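Local coordinates for SusD superfamily protein (Bacteroides thetaiotaomicron VPI-5482, PDB 3HDX) that probably binds polysaccharide at the outer membrane surface as a SusD-family lipoprotein, in support of carbohydrate uptake, at residues L170-G175 with S228-K233; F222-A227 with D365-R370; G245-N250 with F335-I340; S256-F261 with V359-E364. One frame throughout, in Å; residues are numbered along the deposited sequence.

Contact 1: residues L170-G175 with S228-K233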
loop_
_atom_site.group_PDB
_atom_site.type_symbol
_atom_site.label_atom_id
_atom_site.label_comp_id
_atom_site.label_asym_id
_atom_site.label_seq_id
_atom_site.Cartn_x
_atom_site.Cartn_y
_atom_site.Cartn_z
ATOM N N LEU A 170 18.905 -8.069 -1.514
ATOM C CA LEU A 170 18.203 -7.552 -0.346
ATOM C C LEU A 170 18.273 -8.572 0.782
ATOM O O LEU A 170 17.887 -9.725 0.566
ATOM C CB LEU A 170 16.720 -7.284 -0.621
ATOM C CG LEU A 170 16.382 -6.116 -1.537
ATOM C CD1 LEU A 170 14.904 -6.284 -2.048
ATOM C CD2 LEU A 170 16.643 -4.774 -0.827
ATOM N N PRO A 171 18.776 -8.150 1.953
ATOM C CA PRO A 171 18.771 -9.052 3.089
ATOM C C PRO A 171 17.405 -9.041 3.800
ATOM O O PRO A 171 16.522 -8.229 3.491
ATOM C CB PRO A 171 19.865 -8.454 3.983
ATOM C CG PRO A 171 19.638 -6.966 3.813
ATOM C CD PRO A 171 19.249 -6.804 2.336
ATOM N N TYR A 172 17.216 -9.999 4.695
ATOM C CA TYR A 172 16.059 -10.011 5.605
ATOM C C TYR A 172 16.209 -8.879 6.641
ATOM O O TYR A 172 15.247 -8.155 6.908
ATOM C CB TYR A 172 15.881 -11.349 6.282
ATOM C CG TYR A 172 15.500 -12.434 5.318
ATOM C CD1 TYR A 172 14.260 -12.412 4.688
ATOM C CD2 TYR A 172 16.327 -13.530 5.057
ATOM C CE1 TYR A 172 13.875 -13.398 3.823
ATOM C CE2 TYR A 172 15.930 -14.524 4.184
ATOM C CZ TYR A 172 14.686 -14.460 3.562
ATOM O OH TYR A 172 14.275 -15.455 2.690
ATOM N N GLN A 173 17.418 -8.770 7.229
ATOM C CA GLN A 173 17.752 -7.720 8.203
ATOM C C GLN A 173 19.089 -7.106 7.830
ATOM O O GLN A 173 19.945 -7.788 7.232
ATOM C CB GLN A 173 17.752 -8.272 9.628
ATOM C CG GLN A 173 16.365 -8.712 10.046
ATOM C CD GLN A 173 16.204 -8.975 11.506
ATOM O OE1 GLN A 173 16.633 -8.195 12.335
ATOM N NE2 GLN A 173 15.516 -10.056 11.839
ATOM N N TYR A 174 19.269 -5.850 8.221
ATOM C CA TYR A 174 20.453 -5.060 7.849
ATOM C C TYR A 174 21.445 -4.906 8.988
ATOM O O TYR A 174 21.106 -4.377 10.019
ATOM C CB TYR A 174 20.018 -3.681 7.385
ATOM C CG TYR A 174 19.335 -3.687 6.032
ATOM C CD1 TYR A 174 17.973 -3.897 5.897
ATOM C CD2 TYR A 174 20.082 -3.477 4.864
ATOM C CE1 TYR A 174 17.379 -3.906 4.619
ATOM C CE2 TYR A 174 19.503 -3.492 3.615
ATOM C CZ TYR A 174 18.131 -3.693 3.505
ATOM O OH TYR A 174 17.592 -3.687 2.242
ATOM N N GLY A 175 22.680 -5.318 8.725
ATOM C CA GLY A 175 23.787 -5.157 9.631
ATOM C C GLY A 175 23.859 -6.155 10.760
ATOM O O GLY A 175 22.912 -6.887 11.039
ATOM N N SER A 228 9.440 -14.906 10.089
ATOM C CA SER A 228 10.320 -14.790 11.283
ATOM C C SER A 228 11.677 -14.176 10.946
ATOM O O SER A 228 12.289 -13.532 11.813
ATOM C CB SER A 228 10.509 -16.129 12.012
ATOM O OG SER A 228 11.243 -17.016 11.215
ATOM N N GLU A 229 12.129 -14.301 9.698
ATOM C CA GLU A 229 13.451 -13.758 9.316
ATOM C C GLU A 229 13.511 -12.239 9.398
ATOM O O GLU A 229 14.584 -11.679 9.575
ATOM C CB GLU A 229 13.837 -14.189 7.903
ATOM C CG GLU A 229 13.936 -15.688 7.670
ATOM C CD GLU A 229 15.210 -16.302 8.197
ATOM O OE1 GLU A 229 16.062 -15.544 8.756
ATOM O OE2 GLU A 229 15.319 -17.560 8.049
ATOM N N ILE A 230 12.362 -11.577 9.210
ATOM C CA ILE A 230 12.261 -10.119 9.299
ATOM C C ILE A 230 11.550 -9.669 10.580
ATOM O O ILE A 230 11.278 -8.474 10.768
ATOM C CB ILE A 230 11.560 -9.536 8.052
ATOM C CG1 ILE A 230 10.072 -9.938 7.972
ATOM C CG2 ILE A 230 12.271 -9.954 6.754
ATOM C CD1 ILE A 230 9.287 -9.118 6.949
ATOM N N ASN A 231 11.237 -10.637 11.452
ATOM C CA ASN A 231 10.492 -10.391 12.677
ATOM C C ASN A 231 9.065 -9.845 12.425
ATOM O O ASN A 231 8.611 -8.953 13.130
ATOM C CB ASN A 231 11.271 -9.482 13.645
ATOM C CG ASN A 231 10.724 -9.538 15.064
ATOM O OD1 ASN A 231 10.303 -10.602 15.540
ATOM N ND2 ASN A 231 10.753 -8.402 15.749
ATOM N N ALA A 232 8.418 -10.360 11.379
ATOM C CA ALA A 232 7.039 -10.010 11.053
ATOM C C ALA A 232 6.108 -11.041 11.688
ATOM O O ALA A 232 6.347 -12.251 11.619
ATOM C CB ALA A 232 6.818 -9.936 9.541
ATOM N N LYS A 233 5.042 -10.535 12.286
ATOM C CA LYS A 233 4.058 -11.342 13.014
ATOM C C LYS A 233 2.649 -10.918 12.650
ATOM O O LYS A 233 2.444 -9.899 11.977
ATOM C CB LYS A 233 4.261 -11.117 14.523
ATOM C CG LYS A 233 5.665 -11.491 15.035
ATOM C CD LYS A 233 5.883 -11.172 16.500
ATOM C CE LYS A 233 7.274 -11.587 16.967
ATOM N NZ LYS A 233 7.475 -11.190 18.388
#
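Tyr172 and Gln173 reach across to Glu229 and Ile230, joining two loops at the surface of the helical SusD-type fold. One loop follows helix 152-169 and the other follows helix 213-226. Along 170-175, Tyr172 is the first residue to touch 228-233. Its CG sits beside the backbone N, anti to the carbonyl carbon (chi1 -67°), and this lays one ring face against Glu229 CB. That carbon makes a CH-pi contact, 3.8 Å from the centroid of the Tyr172 ring and offset toward the rim. Ile230 meets the same ring at its edge, with CG2 3.8 Å from Tyr172 CD1. That methyl also packs against the Tyr172 backbone O. Lys196 adds a cation-pi contact to the tyrosine. Gln173 is next. Its chain runs extended beyond CG and carries the amide to the other backbone. Gln190 bonds both Gln173 OE1 and Asn231 ND2, so it ties the two loops a second time. The direct polar link is Gln173 NE2 to Glu229 O, 2.9 Å and nearly straight at 172°, with the donor above the carbonyl plane and the oxygen in the amide plane of Gln173.

Contact 2: residues F222-A227 with D365-R370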
loop_
_atom_site.group_PDB
_atom_site.type_symbol
_atom_site.label_atom_id
_atom_site.label_comp_id
_atom_site.label_asym_id
_atom_site.label_seq_id
_atom_site.Cartn_x
_atom_site.Cartn_y
_atom_site.Cartn_z
ATOM N N PHE A 222 5.934 -17.800 0.247
ATOM C CA PHE A 222 7.331 -17.576 0.603
ATOM C C PHE A 222 7.415 -16.557 1.744
ATOM O O PHE A 222 8.157 -16.719 2.707
ATOM C CB PHE A 222 8.155 -17.111 -0.603
ATOM C CG PHE A 222 9.615 -17.087 -0.345
ATOM C CD1 PHE A 222 10.375 -18.230 -0.585
ATOM C CD2 PHE A 222 10.229 -15.968 0.182
ATOM C CE1 PHE A 222 11.760 -18.245 -0.295
ATOM C CE2 PHE A 222 11.597 -15.967 0.522
ATOM C CZ PHE A 222 12.370 -17.117 0.249
ATOM N N ILE A 223 6.634 -15.492 1.626
ATOM C CA ILE A 223 6.584 -14.468 2.659
ATOM C C ILE A 223 6.142 -15.009 4.022
ATOM O O ILE A 223 6.789 -14.784 5.047
ATOM C CB ILE A 223 5.677 -13.272 2.229
ATOM C CG1 ILE A 223 6.250 -12.570 1.000
ATOM C CG2 ILE A 223 5.526 -12.274 3.376
ATOM C CD1 ILE A 223 5.181 -11.767 0.231
ATOM N N ILE A 224 5.033 -15.742 4.010
ATOM C CA ILE A 224 4.488 -16.323 5.229
ATOM C C ILE A 224 5.485 -17.269 5.874
ATOM O O ILE A 224 5.698 -17.230 7.108
ATOM C CB ILE A 224 3.159 -17.063 4.927
ATOM C CG1 ILE A 224 2.074 -16.031 4.558
ATOM C CG2 ILE A 224 2.701 -17.921 6.121
ATOM C CD1 ILE A 224 0.874 -16.573 3.791
ATOM N N ASP A 225 6.124 -18.073 5.028
ATOM C CA ASP A 225 7.072 -19.079 5.519
ATOM C C ASP A 225 8.388 -18.491 6.002
ATOM O O ASP A 225 9.101 -19.181 6.701
ATOM C CB ASP A 225 7.289 -20.174 4.484
ATOM C CG ASP A 225 6.032 -20.999 4.214
ATOM O OD1 ASP A 225 5.141 -21.053 5.109
ATOM O OD2 ASP A 225 5.953 -21.577 3.098
ATOM N N HIS A 226 8.736 -17.269 5.603
ATOM C CA HIS A 226 9.958 -16.633 6.071
ATOM C C HIS A 226 9.736 -15.417 6.957
ATOM O O HIS A 226 10.697 -14.691 7.246
ATOM C CB HIS A 226 10.813 -16.255 4.862
ATOM C CG HIS A 226 11.310 -17.445 4.119
ATOM N ND1 HIS A 226 10.532 -18.116 3.216
ATOM C CD2 HIS A 226 12.450 -18.168 4.261
ATOM C CE1 HIS A 226 11.218 -19.140 2.734
ATOM N NE2 HIS A 226 12.391 -19.192 3.351
ATOM N N ALA A 227 8.503 -15.223 7.437
ATOM C CA ALA A 227 8.168 -14.010 8.204
ATOM C C ALA A 227 9.095 -13.805 9.415
ATOM O O ALA A 227 9.463 -12.673 9.746
ATOM C CB ALA A 227 6.706 -14.074 8.664
ATOM N N ASP A 365 -2.568 -9.153 5.293
ATOM C CA ASP A 365 -2.781 -8.878 3.859
ATOM C C ASP A 365 -2.307 -10.067 3.011
ATOM O O ASP A 365 -3.060 -10.604 2.201
ATOM C CB ASP A 365 -2.096 -7.594 3.420
ATOM C CG ASP A 365 -2.064 -7.437 1.902
ATOM O OD1 ASP A 365 -3.114 -7.670 1.253
ATOM O OD2 ASP A 365 -0.974 -7.103 1.359
ATOM N N ILE A 366 -1.051 -10.461 3.232
ATOM C CA ILE A 366 -0.441 -11.526 2.451
ATOM C C ILE A 366 -1.152 -12.880 2.659
ATOM O O ILE A 366 -1.311 -13.649 1.720
ATOM C CB ILE A 366 1.074 -11.628 2.729
ATOM C CG1 ILE A 366 1.795 -10.309 2.337
ATOM C CG2 ILE A 366 1.705 -12.812 1.993
ATOM C CD1 ILE A 366 1.664 -9.851 0.910
ATOM N N THR A 367 -1.625 -13.126 3.885
ATOM C CA THR A 367 -2.368 -14.335 4.210
ATOM C C THR A 367 -3.703 -14.371 3.502
ATOM O O THR A 367 -4.058 -15.401 2.904
ATOM C CB THR A 367 -2.492 -14.489 5.729
ATOM O OG1 THR A 367 -1.162 -14.537 6.275
ATOM C CG2 THR A 367 -3.325 -15.733 6.138
ATOM N N LEU A 368 -4.389 -13.227 3.465
ATOM C CA LEU A 368 -5.683 -13.155 2.742
ATOM C C LEU A 368 -5.436 -13.216 1.239
ATOM O O LEU A 368 -6.229 -13.804 0.512
ATOM C CB LEU A 368 -6.531 -11.920 3.147
ATOM C CG LEU A 368 -7.037 -11.949 4.588
ATOM C CD1 LEU A 368 -7.561 -10.550 5.046
ATOM C CD2 LEU A 368 -8.105 -13.071 4.792
ATOM N N LEU A 369 -4.317 -12.656 0.767
ATOM C CA LEU A 369 -3.952 -12.719 -0.670
ATOM C C LEU A 369 -3.749 -14.166 -1.063
ATOM O O LEU A 369 -4.146 -14.587 -2.155
ATOM C CB LEU A 369 -2.708 -11.842 -0.949
ATOM C CG LEU A 369 -2.407 -11.698 -2.446
ATOM C CD1 LEU A 369 -3.513 -10.878 -3.180
ATOM C CD2 LEU A 369 -0.988 -11.076 -2.629
ATOM N N ARG A 370 -3.053 -14.905 -0.210
ATOM C CA ARG A 370 -2.848 -16.329 -0.449
ATOM C C ARG A 370 -4.194 -17.073 -0.575
ATOM O O ARG A 370 -4.327 -17.928 -1.444
ATOM C CB ARG A 370 -1.958 -16.958 0.629
ATOM C CG ARG A 370 -1.509 -18.334 0.237
ATOM C CD ARG A 370 -0.655 -18.917 1.293
ATOM N NE ARG A 370 -0.074 -20.176 0.885
ATOM C CZ ARG A 370 0.801 -20.831 1.642
ATOM N NH1 ARG A 370 1.231 -20.321 2.817
ATOM N NH2 ARG A 370 1.300 -21.970 1.177
HETATM O O HOH W 1 2.520 -21.539 4.916
HETATM O O HOH W 2 4.014 -22.950 1.957
#
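Ile223 and Ile224 on helix 213-226 pack against Ile366, Thr367 and Arg370 on helix 363-376. Ile224 CD1 touches Arg370 CD at 3.8 Å and lies equally close to Thr367 OG1, also 3.8 Å. Its CG1 stands beside the backbone N (chi1 -69°), and the extended outer chain sends CD1 across to the second helix. Ile224 CG1 and Ile366 CG2 are 4.1 Å apart, and these two side chains slide past each other in opposite directions. Ile223 packs on the same methyl, with its CB 4.0 Å from Ile366 CG2, and crosses Ile366 at about a right angle. An alanine in place of Ile224 is likely to open a gap between Thr367 and the aliphatic part of Arg370, leaving that chain less firmly seated. Further out, Asp225 and Arg370 do not meet directly. One water joins Asp225 OD1 to Arg370 NH1 at 2.7 Å each, near the guanidinium plane. A second joins Asp225 OD2 to Arg370 NH2. Arg370 NE makes a salt bridge to Glu217, about two turns before Ile224 on the same helix, which fixes the arginine further. Thr367 OG1 bonds Leu363 O and Tyr234 OH. The short helix segments cross steeply, 135° between their directions, with a closest axis approach of 9.9 Å: apolar helix-helix packing edged by a water-bridged charge pair, within the largely helical SusD fold.

Contact 3: residues G245-N250 with F335-I340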
loop_
_atom_site.group_PDB
_atom_site.type_symbol
_atom_site.label_atom_id
_atom_site.label_comp_id
_atom_site.label_asym_id
_atom_site.label_seq_id
_atom_site.Cartn_x
_atom_site.Cartn_y
_atom_site.Cartn_z
ATOM N N GLY A 245 1.234 1.399 18.522
ATOM C CA GLY A 245 1.158 0.144 17.835
ATOM C C GLY A 245 1.714 0.206 16.427
ATOM O O GLY A 245 2.571 1.046 16.101
ATOM N N LEU A 246 1.177 -0.655 15.568
ATOM C CA LEU A 246 1.725 -0.876 14.219
ATOM C C LEU A 246 1.965 0.375 13.378
ATOM O O LEU A 246 2.925 0.424 12.628
ATOM C CB LEU A 246 0.835 -1.852 13.443
ATOM C CG LEU A 246 1.411 -2.414 12.148
ATOM C CD1 LEU A 246 2.590 -3.365 12.437
ATOM C CD2 LEU A 246 0.337 -3.093 11.273
ATOM N N PHE A 247 1.086 1.374 13.506
ATOM C CA PHE A 247 1.182 2.587 12.717
ATOM C C PHE A 247 2.184 3.600 13.286
ATOM O O PHE A 247 2.453 4.613 12.637
ATOM C CB PHE A 247 -0.206 3.174 12.485
ATOM C CG PHE A 247 -1.075 2.268 11.670
ATOM C CD1 PHE A 247 -0.915 2.185 10.297
ATOM C CD2 PHE A 247 -1.989 1.424 12.275
ATOM C CE1 PHE A 247 -1.699 1.310 9.535
ATOM C CE2 PHE A 247 -2.762 0.530 11.534
ATOM C CZ PHE A 247 -2.602 0.467 10.162
ATOM N N TYR A 248 2.694 3.347 14.493
ATOM C CA TYR A 248 3.697 4.210 15.133
ATOM C C TYR A 248 5.089 3.750 14.651
ATOM O O TYR A 248 5.401 2.556 14.750
ATOM C CB TYR A 248 3.538 4.107 16.672
ATOM C CG TYR A 248 4.640 4.750 17.462
ATOM C CD1 TYR A 248 4.870 6.111 17.366
ATOM C CD2 TYR A 248 5.428 3.991 18.344
ATOM C CE1 TYR A 248 5.904 6.704 18.081
ATOM C CE2 TYR A 248 6.421 4.589 19.091
ATOM C CZ TYR A 248 6.661 5.918 18.956
ATOM O OH TYR A 248 7.690 6.479 19.709
ATOM N N SER A 249 5.896 4.711 14.156
ATOM C CA SER A 249 7.222 4.425 13.581
ATOM C C SER A 249 8.093 3.524 14.438
ATOM O O SER A 249 8.655 2.535 13.948
ATOM C CB SER A 249 7.978 5.729 13.278
ATOM O OG SER A 249 8.046 6.544 14.438
ATOM N N ASN A 250 8.199 3.855 15.743
ATOM C CA ASN A 250 9.072 3.119 16.655
ATOM C C ASN A 250 8.379 2.022 17.490
ATOM O O ASN A 250 8.857 1.653 18.556
ATOM C CB ASN A 250 9.836 4.143 17.518
ATOM C CG ASN A 250 10.814 5.005 16.691
ATOM O OD1 ASN A 250 11.295 4.591 15.625
ATOM N ND2 ASN A 250 11.131 6.182 17.199
ATOM N N PHE A 335 -13.843 7.263 12.712
ATOM C CA PHE A 335 -13.011 6.104 12.404
ATOM C C PHE A 335 -11.634 6.397 13.035
ATOM O O PHE A 335 -10.808 7.173 12.509
ATOM C CB PHE A 335 -12.938 5.900 10.901
ATOM C CG PHE A 335 -12.124 4.726 10.494
ATOM C CD1 PHE A 335 -12.676 3.466 10.603
ATOM C CD2 PHE A 335 -10.815 4.857 10.024
ATOM C CE1 PHE A 335 -11.986 2.336 10.250
ATOM C CE2 PHE A 335 -10.088 3.700 9.650
ATOM C CZ PHE A 335 -10.697 2.457 9.743
ATOM N N SER A 336 -11.424 5.762 14.182
ATOM C CA SER A 336 -10.282 6.011 15.038
ATOM C C SER A 336 -9.228 4.909 15.018
ATOM O O SER A 336 -8.285 4.946 15.807
ATOM C CB SER A 336 -10.816 6.221 16.469
ATOM O OG SER A 336 -11.535 5.081 16.901
ATOM N N LYS A 337 -9.353 3.944 14.096
ATOM C CA LYS A 337 -8.400 2.837 13.995
ATOM C C LYS A 337 -6.943 3.317 14.020
ATOM O O LYS A 337 -6.111 2.753 14.715
ATOM C CB LYS A 337 -8.660 2.057 12.710
ATOM C CG LYS A 337 -7.724 0.920 12.440
ATOM C CD LYS A 337 -7.947 0.350 11.069
ATOM C CE LYS A 337 -6.946 -0.762 10.752
ATOM N NZ LYS A 337 -7.262 -1.525 9.473
ATOM N N ILE A 338 -6.664 4.313 13.184
ATOM C CA ILE A 338 -5.329 4.880 12.979
ATOM C C ILE A 338 -5.353 6.249 13.666
ATOM O O ILE A 338 -6.128 7.155 13.282
ATOM C CB ILE A 338 -4.960 4.956 11.470
ATOM C CG1 ILE A 338 -5.145 3.574 10.812
ATOM C CG2 ILE A 338 -3.547 5.532 11.320
ATOM C CD1 ILE A 338 -4.678 3.448 9.377
ATOM N N LYS A 339 -4.518 6.392 14.685
ATOM C CA LYS A 339 -4.549 7.576 15.592
ATOM C C LYS A 339 -3.181 7.867 16.250
ATOM O O LYS A 339 -3.003 7.846 17.484
ATOM C CB LYS A 339 -5.686 7.401 16.617
ATOM C CG LYS A 339 -5.654 6.115 17.404
ATOM C CD LYS A 339 -6.765 6.046 18.468
ATOM C CE LYS A 339 -6.774 4.723 19.166
ATOM N NZ LYS A 339 -7.080 3.617 18.208
ATOM N N ILE A 340 -2.201 8.105 15.385
ATOM C CA ILE A 340 -0.815 8.368 15.798
ATOM C C ILE A 340 -0.681 9.903 15.876
ATOM O O ILE A 340 -0.338 10.594 14.904
ATOM C CB ILE A 340 0.197 7.723 14.845
ATOM C CG1 ILE A 340 -0.136 6.248 14.587
ATOM C CG2 ILE A 340 1.584 7.846 15.429
ATOM C CD1 ILE A 340 -0.291 5.356 15.857
#
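Phe247 and Ile338 make the CH-pi part of this contact. Ile338 CD1 lies over one face of the Phe247 ring, 3.8 Å from the centroid and 19° off the normal, displaced toward the rim. CG1 of the same isoleucine follows along that face, 3.9 Å from Phe247 CE2. The phenylalanine CG stands beside its backbone N (chi1 -64°), which brings one ring face up to Ile338. The other contacts are van der Waals packing, mostly apolar. Ile340 CG1 approaches Phe247 CB at 3.7 Å and rests near the Phe247 carbonyl O. Its CD1 reaches Tyr248 CB at 4.1 Å, while CG2 comes to the edge of the tyrosine ring. Ile340 thus packs against Phe247 and Tyr248, the last two residues of a type I beta turn from Gly245 to Tyr248, closed by a bond from Tyr248 N to Gly245 O. Lys337 touches the Phe247 ring loosely through CE. Its NZ turns instead to a salt bridge with Glu427. Phe247 and Ile340 make backbone hydrogen bonds with Ser357 and Gly355. With no hydrogen bond between the two segments, the contact rests on van der Waals packing, chiefly of Ile338 and Ile340 against Phe247 and Tyr248, between irregular loops of the SusD fold.

Contact 4: residues S256-F261 with V359-E364. With EDO (1,2-ethanediol), chain I.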
loop_
_atom_site.group_PDB
_atom_site.type_symbol
_atom_site.label_atom_id
_atom_site.label_comp_id
_atom_site.label_asym_id
_atom_site.label_seq_id
_atom_site.Cartn_x
_atom_site.Cartn_y
_atom_site.Cartn_z
ATOM N N SER A 256 6.529 -5.957 11.851
ATOM C CA SER A 256 5.325 -6.443 11.215
ATOM C C SER A 256 4.843 -5.581 10.051
ATOM O O SER A 256 3.948 -6.012 9.293
ATOM C CB SER A 256 4.238 -6.689 12.257
ATOM O OG SER A 256 4.641 -7.723 13.171
ATOM N N ARG A 257 5.442 -4.399 9.885
ATOM C CA ARG A 257 5.219 -3.585 8.654
ATOM C C ARG A 257 6.146 -4.194 7.598
ATOM O O ARG A 257 7.335 -3.858 7.538
ATOM C CB ARG A 257 5.489 -2.120 8.878
ATOM C CG ARG A 257 4.642 -1.464 9.918
ATOM C CD ARG A 257 4.779 0.041 9.864
ATOM N NE ARG A 257 6.128 0.490 10.209
ATOM C CZ ARG A 257 6.569 0.891 11.412
ATOM N NH1 ARG A 257 5.802 0.864 12.509
ATOM N NH2 ARG A 257 7.828 1.306 11.536
ATOM N N ILE A 258 5.634 -5.155 6.834
ATOM C CA ILE A 258 6.439 -5.851 5.815
ATOM C C ILE A 258 6.950 -4.853 4.765
ATOM O O ILE A 258 8.102 -4.963 4.336
ATOM C CB ILE A 258 5.669 -7.022 5.192
ATOM C CG1 ILE A 258 5.401 -8.083 6.253
ATOM C CG2 ILE A 258 6.450 -7.645 3.967
ATOM C CD1 ILE A 258 4.514 -9.214 5.768
ATOM N N LEU A 259 6.084 -3.914 4.386
ATOM C CA LEU A 259 6.449 -2.788 3.513
ATOM C C LEU A 259 5.666 -1.571 3.971
ATOM O O LEU A 259 4.416 -1.600 4.023
ATOM C CB LEU A 259 6.171 -3.114 2.032
ATOM C CG LEU A 259 6.837 -2.225 0.964
ATOM C CD1 LEU A 259 6.720 -2.939 -0.394
ATOM C CD2 LEU A 259 6.286 -0.840 0.857
ATOM N N GLY A 260 6.378 -0.511 4.314
ATOM C CA GLY A 260 5.728 0.723 4.709
ATOM C C GLY A 260 6.675 1.889 4.665
ATOM O O GLY A 260 7.840 1.713 4.300
ATOM N N PHE A 261 6.149 3.079 4.983
ATOM C CA PHE A 261 6.909 4.341 4.940
ATOM C C PHE A 261 6.589 5.132 6.186
ATOM O O PHE A 261 5.416 5.302 6.552
ATOM C CB PHE A 261 6.573 5.153 3.684
ATOM C CG PHE A 261 6.852 4.395 2.438
ATOM C CD1 PHE A 261 8.130 4.388 1.890
ATOM C CD2 PHE A 261 5.868 3.600 1.864
ATOM C CE1 PHE A 261 8.427 3.566 0.772
ATOM C CE2 PHE A 261 6.157 2.797 0.740
ATOM C CZ PHE A 261 7.442 2.796 0.202
ATOM N N VAL A 359 1.288 1.750 5.824
ATOM C CA VAL A 359 1.513 0.306 5.879
ATOM C C VAL A 359 0.977 -0.277 4.589
ATOM O O VAL A 359 -0.235 -0.459 4.418
ATOM C CB VAL A 359 0.892 -0.348 7.090
ATOM C CG1 VAL A 359 1.119 -1.881 7.041
ATOM C CG2 VAL A 359 1.436 0.308 8.415
ATOM N N PHE A 360 1.889 -0.500 3.637
ATOM C CA PHE A 360 1.479 -1.076 2.382
ATOM C C PHE A 360 1.003 -2.502 2.570
ATOM O O PHE A 360 -0.012 -2.884 2.009
ATOM C CB PHE A 360 2.566 -0.968 1.319
ATOM C CG PHE A 360 2.195 -1.624 0.035
ATOM C CD1 PHE A 360 1.305 -1.017 -0.861
ATOM C CD2 PHE A 360 2.661 -2.890 -0.273
ATOM C CE1 PHE A 360 0.950 -1.690 -2.071
ATOM C CE2 PHE A 360 2.293 -3.517 -1.461
ATOM C CZ PHE A 360 1.431 -2.930 -2.319
ATOM N N THR A 361 1.772 -3.283 3.330
ATOM C CA THR A 361 1.424 -4.662 3.606
ATOM C C THR A 361 1.975 -5.142 4.932
ATOM O O THR A 361 2.891 -4.574 5.529
ATOM C CB THR A 361 1.858 -5.603 2.458
ATOM O OG1 THR A 361 1.264 -6.904 2.630
ATOM C CG2 THR A 361 3.375 -5.726 2.328
ATOM N N ARG A 362 1.367 -6.220 5.364
ATOM C CA ARG A 362 1.602 -6.897 6.613
ATOM C C ARG A 362 1.098 -8.332 6.452
ATOM O O ARG A 362 0.414 -8.660 5.470
ATOM C CB ARG A 362 0.917 -6.175 7.784
ATOM C CG ARG A 362 -0.591 -5.944 7.613
ATOM C CD ARG A 362 -1.057 -4.956 8.697
ATOM N NE ARG A 362 -2.482 -4.605 8.618
ATOM C CZ ARG A 362 -3.464 -5.264 9.229
ATOM N NH1 ARG A 362 -3.240 -6.384 9.894
ATOM N NH2 ARG A 362 -4.701 -4.817 9.135
ATOM N N LEU A 363 1.392 -9.182 7.439
ATOM C CA LEU A 363 1.068 -10.612 7.302
ATOM C C LEU A 363 -0.390 -10.918 7.014
ATOM O O LEU A 363 -0.700 -11.826 6.238
ATOM C CB LEU A 363 1.572 -11.476 8.477
ATOM C CG LEU A 363 3.032 -11.920 8.331
ATOM C CD1 LEU A 363 3.529 -12.580 9.615
ATOM C CD2 LEU A 363 3.257 -12.826 7.141
ATOM N N GLU A 364 -1.296 -10.136 7.586
ATOM C CA GLU A 364 -2.731 -10.409 7.373
ATOM C C GLU A 364 -3.120 -10.201 5.897
ATOM O O GLU A 364 -3.942 -10.944 5.339
ATOM C CB GLU A 364 -3.627 -9.556 8.290
ATOM C CG GLU A 364 -3.533 -9.884 9.798
ATOM C CD GLU A 364 -2.323 -9.338 10.521
ATOM O OE1 GLU A 364 -1.463 -8.658 9.886
ATOM O OE2 GLU A 364 -2.260 -9.561 11.743
HETATM C C1 EDO I . 9.988 -0.915 4.876
HETATM O O1 EDO I . 9.182 -1.019 3.754
HETATM C C2 EDO I . 9.626 -1.926 5.905
HETATM O O2 EDO I . 8.418 -1.513 6.552
HETATM O O HOH W 3 3.354 -8.643 9.407
#
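A two-stranded antiparallel sheet with a classic beta bulge joins 259-261 to 359-361, just before helix 363-376. At the bulge, Ile258 and Leu259 stand against the single Thr361. Thr361 N donates to Leu259 O at 3.2 Å, in the carbonyl plane. Three weak bonds accompany it: Ile258 N and Leu259 N both point to Thr361 O, and Phe360 N to Leu259 O. Leu259 CB meets Thr361 CG2 at 3.8 Å. Its CG, anti to the backbone N (chi1 -164°), brings CD2 to Phe360 CB. Ile258 touches both Thr361 and the start of helix 363-376. Its CB packs on Thr361 CG2, and its CD1 lies 3.5 Å from Leu363 N. A glycine at Ile258 would probably leave a gap between Thr361 and the Leu363 backbone. A water links Ser256 O to Leu363 N, 2.8 Å from the latter. Arg257 CD packs on Val359 CG2, and the Arg257 guanidinium bonds the backbone oxygens of Leu246 and Ser249. An ethanediol, most likely picked up during crystallisation, bonds Arg257 O and both Gly260 N and Gly260 O. Between the two segments only the Thr361 N to Leu259 O bond is not weak, so apolar packing and the water probably contribute much to the join.

Contact 1 lies at the surface, while contacts 2, 3 and 4 are buried, contact 4 closest to the chain's centre. Contacts 2 and 4 share helix 363-376: contact 4 uses its first two residues and contact 2 the six that follow, and they meet where Ile366 CD1 packs on Thr361 OG1. Contact 1 joins contact 2 through Ala232 N and Ala227 O, and joins contact 4 through Lys233 N and Ser256 OG. Arg257 ties contact 4 to the loop of contact 3. The chemistry differs with place: a side-chain amide bond and a ring face at the surface, isoleucine packing with outlying waters between helices, mainly apolar packing without hydrogen bonds across the loops, and backbone pairing in the sheet.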